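Local coordinates for SYE1 (Shewanella oneidensis, PDB 4AWT), which probably reduces carbon-carbon double bonds with electrons from NADH or NADPH, as an FMN-binding flavoenzyme of the NADH:flavin oxidoreductase family, at residues S62-I74 against V129-G141. The protein carries 1 engineered substitution. Residues are numbered along the deposited sequence; the frame is centred on the assembly and turned at random. Where two conformers were deposited one is given.
Sequences SPTAKGYAWTPGI and VKVFVDNGSDEPG. With BOG (octyl beta-D-glucopyranoside), chain D.
Tyr68, in the loop 62-74, meets Val131 and Phe132 of strand 130-133, and its side chain shows how one tyrosine can pack against a hairpin and a bound ligand at once. Its CB sits over a face of the Phe132 ring, a CH-pi contact 4.0 Å from the centroid. With CG anti to the carbonyl carbon (chi1 -55°), the ring then runs along the strand: CD2 lies 3.7 Å from Phe132 CE2, the two ring planes oblique at 57°, and CE2 reaches Val131 CG1 at 3.6 Å. O2 of the octyl glucoside lies over one face, offset toward the rim. CE1 comes within 4.0 Å of the glucoside's C3, and CZ lies between that carbon and Val131 CG1. At the tip, OH is hydrogen-bonded to Tyr186 OH and to a water, 2.6 Å away, that donates to Lys130 O.

Beyond this ring, Ala69 N gives a bent hydrogen bond to Phe132 O (3.1 Å). Trp70 NE1 donates to Asp134 OD2 at 2.9 Å, in the indole plane but well above the carboxylate's. A type II turn, Tyr68 to Thr71, is thus pinned to the hairpin 130-133/141-144; both are TIM-barrel loop excursions, after strands 53-60 and 96-102, bordering the glucoside site beside FMN.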
loop_
_atom_site.group_PDB
_atom_site.type_symbol
_atom_site.label_atom_id
_atom_site.label_comp_id
_atom_site.label_asym_id
_atom_site.label_seq_id
_atom_site.Cartn_x
_atom_site.Cartn_y
_atom_site.Cartn_z
ATOM N N SER A 62 -11.952 3.436 -7.609
ATOM C CA SER A 62 -12.849 3.941 -8.634
ATOM C C SER A 62 -12.148 3.768 -9.973
ATOM O O SER A 62 -10.926 3.502 -10.023
ATOM C CB SER A 62 -13.149 5.417 -8.441
ATOM O OG SER A 62 -11.984 6.170 -8.766
ATOM N N PRO A 63 -12.858 3.967 -11.084
ATOM C CA PRO A 63 -12.201 3.874 -12.382
ATOM C C PRO A 63 -11.058 4.837 -12.594
ATOM O O PRO A 63 -10.125 4.531 -13.338
ATOM C CB PRO A 63 -13.360 4.132 -13.369
ATOM C CG PRO A 63 -14.574 3.655 -12.632
ATOM C CD PRO A 63 -14.322 4.032 -11.192
ATOM N N THR A 64 -11.131 6.040 -12.007
ATOM C CA THR A 64 -10.128 7.063 -12.239
ATOM C C THR A 64 -9.026 7.098 -11.182
ATOM O O THR A 64 -8.155 7.929 -11.222
ATOM C CB THR A 64 -10.759 8.467 -12.389
ATOM O OG1 THR A 64 -11.523 8.778 -11.251
ATOM C CG2 THR A 64 -11.656 8.525 -13.620
ATOM N N ALA A 65 -9.058 6.073 -10.303
ATOM C CA ALA A 65 -8.079 5.899 -9.246
ATOM C C ALA A 65 -6.915 4.949 -9.657
ATOM O O ALA A 65 -5.974 4.793 -8.887
ATOM C CB ALA A 65 -8.746 5.368 -8.031
ATOM N N LYS A 66 -7.026 4.324 -10.811
ATOM C CA LYS A 66 -6.114 3.302 -11.325
ATOM C C LYS A 66 -4.903 3.911 -11.998
ATOM O O LYS A 66 -5.048 4.883 -12.769
ATOM C CB LYS A 66 -6.892 2.461 -12.321
ATOM C CG LYS A 66 -6.175 1.308 -12.958
ATOM C CD LYS A 66 -7.099 0.573 -13.936
ATOM C CE LYS A 66 -6.443 -0.449 -14.808
ATOM N NZ LYS A 66 -7.474 -1.055 -15.690
ATOM N N GLY A 67 -3.722 3.332 -11.742
ATOM C CA GLY A 67 -2.480 3.768 -12.320
ATOM C C GLY A 67 -1.809 2.863 -13.311
ATOM O O GLY A 67 -0.972 3.321 -14.079
ATOM N N TYR A 68 -2.127 1.564 -13.242
ATOM C CA TYR A 68 -1.390 0.525 -13.922
ATOM C C TYR A 68 -2.361 -0.452 -14.512
ATOM O O TYR A 68 -3.396 -0.753 -13.920
ATOM C CB TYR A 68 -0.414 -0.193 -12.954
ATOM C CG TYR A 68 0.519 0.776 -12.276
ATOM C CD1 TYR A 68 0.112 1.426 -11.103
ATOM C CD2 TYR A 68 1.772 1.062 -12.776
ATOM C CE1 TYR A 68 0.911 2.360 -10.484
ATOM C CE2 TYR A 68 2.600 1.970 -12.137
ATOM C CZ TYR A 68 2.155 2.640 -11.001
ATOM O OH TYR A 68 2.911 3.557 -10.343
ATOM N N ALA A 69 -1.990 -1.039 -15.664
ATOM C CA ALA A 69 -2.870 -2.000 -16.290
ATOM C C ALA A 69 -3.128 -3.183 -15.351
ATOM O O ALA A 69 -2.256 -3.673 -14.653
ATOM C CB ALA A 69 -2.258 -2.523 -17.574
ATOM N N TRP A 70 -4.368 -3.660 -15.401
ATOM C CA TRP A 70 -4.756 -4.975 -14.877
ATOM C C TRP A 70 -4.663 -5.054 -13.352
ATOM O O TRP A 70 -4.577 -6.163 -12.807
ATOM C CB TRP A 70 -3.998 -6.151 -15.516
ATOM C CG TRP A 70 -3.832 -6.020 -17.011
ATOM C CD1 TRP A 70 -4.842 -5.801 -17.931
ATOM C CD2 TRP A 70 -2.609 -6.079 -17.726
ATOM N NE1 TRP A 70 -4.298 -5.746 -19.178
ATOM C CE2 TRP A 70 -2.922 -5.900 -19.088
ATOM C CE3 TRP A 70 -1.290 -6.257 -17.340
ATOM C CZ2 TRP A 70 -1.929 -5.903 -20.046
ATOM C CZ3 TRP A 70 -0.304 -6.261 -18.284
ATOM C CH2 TRP A 70 -0.626 -6.081 -19.633
ATOM N N THR A 71 -4.703 -3.933 -12.643
ATOM C CA THR A 71 -4.788 -3.987 -11.197
ATOM C C THR A 71 -6.221 -4.207 -10.776
ATOM O O THR A 71 -7.179 -3.732 -11.434
ATOM C CB THR A 71 -4.174 -2.740 -10.537
ATOM O OG1 THR A 71 -4.909 -1.551 -10.909
ATOM C CG2 THR A 71 -2.752 -2.533 -10.985
ATOM N N PRO A 72 -6.463 -4.948 -9.698
ATOM C CA PRO A 72 -7.824 -5.256 -9.287
ATOM C C PRO A 72 -8.491 -4.084 -8.637
ATOM O O PRO A 72 -7.886 -3.395 -7.817
ATOM C CB PRO A 72 -7.615 -6.374 -8.230
ATOM C CG PRO A 72 -6.240 -6.043 -7.646
ATOM C CD PRO A 72 -5.436 -5.583 -8.848
ATOM N N GLY A 73 -9.767 -3.846 -8.948
ATOM C CA GLY A 73 -10.524 -2.836 -8.276
ATOM C C GLY A 73 -11.273 -3.349 -7.074
ATOM O O GLY A 73 -11.341 -4.545 -6.799
ATOM N N ILE A 74 -11.915 -2.395 -6.349
ATOM C CA ILE A 74 -12.722 -2.726 -5.192
ATOM C C ILE A 74 -14.008 -1.925 -5.177
ATOM O O ILE A 74 -14.548 -1.627 -4.104
ATOM C CB ILE A 74 -11.907 -2.670 -3.890
ATOM C CG1 ILE A 74 -12.561 -3.406 -2.728
ATOM C CG2 ILE A 74 -11.503 -1.246 -3.537
ATOM C CD1 ILE A 74 -11.564 -3.855 -1.677
ATOM N N VAL A 129 8.728 9.810 -14.210
ATOM C CA VAL A 129 7.906 8.700 -13.754
ATOM C C VAL A 129 7.214 8.077 -14.927
ATOM O O VAL A 129 6.669 8.764 -15.782
ATOM C CB VAL A 129 6.880 9.180 -12.713
ATOM C CG1 VAL A 129 5.994 8.042 -12.229
ATOM C CG2 VAL A 129 7.613 9.819 -11.501
ATOM N N LYS A 130 7.179 6.733 -14.902
ATOM C CA LYS A 130 6.431 5.956 -15.891
ATOM C C LYS A 130 5.436 5.036 -15.135
ATOM O O LYS A 130 5.696 4.584 -14.022
ATOM C CB LYS A 130 7.337 5.134 -16.773
ATOM C CG LYS A 130 8.268 6.012 -17.616
ATOM C CD LYS A 130 9.096 5.243 -18.635
ATOM C CE LYS A 130 10.036 6.209 -19.381
ATOM N NZ LYS A 130 10.954 5.448 -20.288
ATOM N N VAL A 131 4.364 4.760 -15.815
ATOM C CA VAL A 131 3.427 3.699 -15.474
ATOM C C VAL A 131 3.392 2.713 -16.641
ATOM O O VAL A 131 4.215 2.792 -17.542
ATOM C CB VAL A 131 2.040 4.216 -15.078
ATOM C CG1 VAL A 131 2.162 5.117 -13.848
ATOM C CG2 VAL A 131 1.368 4.923 -16.210
ATOM N N PHE A 132 2.459 1.757 -16.602
ATOM C CA PHE A 132 2.323 0.880 -17.743
ATOM C C PHE A 132 0.824 0.730 -18.048
ATOM O O PHE A 132 -0.035 0.818 -17.171
ATOM C CB PHE A 132 3.037 -0.460 -17.599
ATOM C CG PHE A 132 2.630 -1.308 -16.394
ATOM C CD1 PHE A 132 1.487 -2.069 -16.403
ATOM C CD2 PHE A 132 3.432 -1.323 -15.263
ATOM C CE1 PHE A 132 1.135 -2.858 -15.305
ATOM C CE2 PHE A 132 3.095 -2.105 -14.201
ATOM C CZ PHE A 132 1.963 -2.881 -14.197
ATOM N N VAL A 133 0.573 0.463 -19.318
ATOM C CA VAL A 133 -0.760 0.348 -19.881
ATOM C C VAL A 133 -0.850 -0.932 -20.647
ATOM O O VAL A 133 0.136 -1.578 -20.984
ATOM C CB VAL A 133 -1.082 1.562 -20.798
ATOM C CG1 VAL A 133 -0.997 2.881 -20.053
ATOM C CG2 VAL A 133 -0.202 1.522 -22.034
ATOM N N ASP A 134 -2.078 -1.334 -20.935
ATOM C CA ASP A 134 -2.368 -2.449 -21.868
ATOM C C ASP A 134 -2.299 -1.935 -23.279
ATOM O O ASP A 134 -3.070 -1.014 -23.623
ATOM C CB ASP A 134 -3.783 -2.934 -21.519
ATOM C CG ASP A 134 -4.311 -4.148 -22.270
ATOM O OD1 ASP A 134 -3.670 -4.504 -23.258
ATOM O OD2 ASP A 134 -5.310 -4.768 -21.769
ATOM N N ASN A 135 -1.356 -2.471 -24.028
ATOM C CA ASN A 135 -1.213 -2.006 -25.399
ATOM C C ASN A 135 -1.808 -3.071 -26.329
ATOM O O ASN A 135 -1.530 -2.996 -27.534
ATOM C CB ASN A 135 0.228 -1.730 -25.766
ATOM C CG ASN A 135 1.074 -2.968 -25.514
ATOM O OD1 ASN A 135 0.630 -4.119 -25.466
ATOM N ND2 ASN A 135 2.367 -2.677 -25.372
ATOM N N GLY A 136 -2.572 -4.044 -25.844
ATOM C CA GLY A 136 -3.155 -5.107 -26.628
ATOM C C GLY A 136 -2.337 -6.369 -26.645
ATOM O O GLY A 136 -2.738 -7.467 -26.996
ATOM N N SER A 137 -1.078 -6.201 -26.272
ATOM C CA SER A 137 -0.179 -7.324 -26.155
ATOM C C SER A 137 -0.353 -7.914 -24.763
ATOM O O SER A 137 -1.048 -7.336 -23.921
ATOM C CB SER A 137 1.281 -6.883 -26.342
ATOM O OG SER A 137 1.793 -6.090 -25.272
ATOM N N ASP A 138 0.343 -9.033 -24.564
ATOM C CA ASP A 138 0.282 -9.538 -23.179
ATOM C C ASP A 138 1.387 -8.967 -22.288
ATOM O O ASP A 138 1.477 -9.303 -21.081
ATOM C CB ASP A 138 0.196 -11.074 -23.236
ATOM C CG ASP A 138 1.365 -11.773 -23.873
ATOM O OD1 ASP A 138 2.353 -11.050 -24.084
ATOM O OD2 ASP A 138 1.220 -12.992 -24.102
ATOM N N GLU A 139 2.248 -8.043 -22.749
ATOM C CA GLU A 139 3.206 -7.483 -21.801
ATOM C C GLU A 139 2.861 -6.019 -21.506
ATOM O O GLU A 139 2.369 -5.314 -22.391
ATOM C CB GLU A 139 4.609 -7.602 -22.356
ATOM C CG GLU A 139 5.167 -9.001 -22.453
ATOM C CD GLU A 139 5.296 -9.777 -21.162
ATOM O OE1 GLU A 139 5.087 -9.197 -20.074
ATOM O OE2 GLU A 139 5.597 -10.997 -21.188
ATOM N N PRO A 140 3.120 -5.567 -20.284
ATOM C CA PRO A 140 2.848 -4.177 -19.983
ATOM C C PRO A 140 3.599 -3.270 -20.918
ATOM O O PRO A 140 4.769 -3.457 -21.207
ATOM C CB PRO A 140 3.412 -4.031 -18.579
ATOM C CG PRO A 140 3.868 -5.345 -18.089
ATOM C CD PRO A 140 3.683 -6.330 -19.179
ATOM N N GLY A 141 2.949 -2.169 -21.286
ATOM C CA GLY A 141 3.559 -1.141 -22.126
ATOM C C GLY A 141 3.909 0.055 -21.221
ATOM O O GLY A 141 2.983 0.703 -20.736
HETATM C C1 BOG D . 5.533 0.137 -9.748
HETATM O O1 BOG D . 6.508 -0.532 -10.501
HETATM C C2 BOG D . 4.406 -0.762 -9.347
HETATM O O2 BOG D . 3.679 -1.218 -10.468
HETATM C C3 BOG D . 3.393 -0.062 -8.428
HETATM O O3 BOG D . 2.492 -0.992 -7.894
HETATM C C4 BOG D . 4.168 0.524 -7.240
HETATM O O4 BOG D . 3.282 1.230 -6.438
HETATM C C5 BOG D . 5.333 1.399 -7.687
HETATM O O5 BOG D . 6.156 0.583 -8.497
HETATM C C6 BOG D . 6.120 1.937 -6.519
HETATM O O6 BOG D . 7.099 2.794 -7.080
HETATM C "C1'" BOG D . 7.258 0.293 -11.361
HETATM C "C2'" BOG D . 8.196 -0.447 -12.311
HETATM C "C3'" BOG D . 9.021 -1.512 -11.656
HETATM C "C4'" BOG D . 10.257 -2.082 -12.342
HETATM C "C5'" BOG D . 10.038 -3.588 -12.516
HETATM C "C6'" BOG D . 9.858 -3.938 -13.995
HETATM C "C7'" BOG D . 9.609 -5.449 -14.151
HETATM C "C8'" BOG D . 10.004 -5.792 -15.583
HETATM O O HOH W 1 5.260 3.902 -11.396
#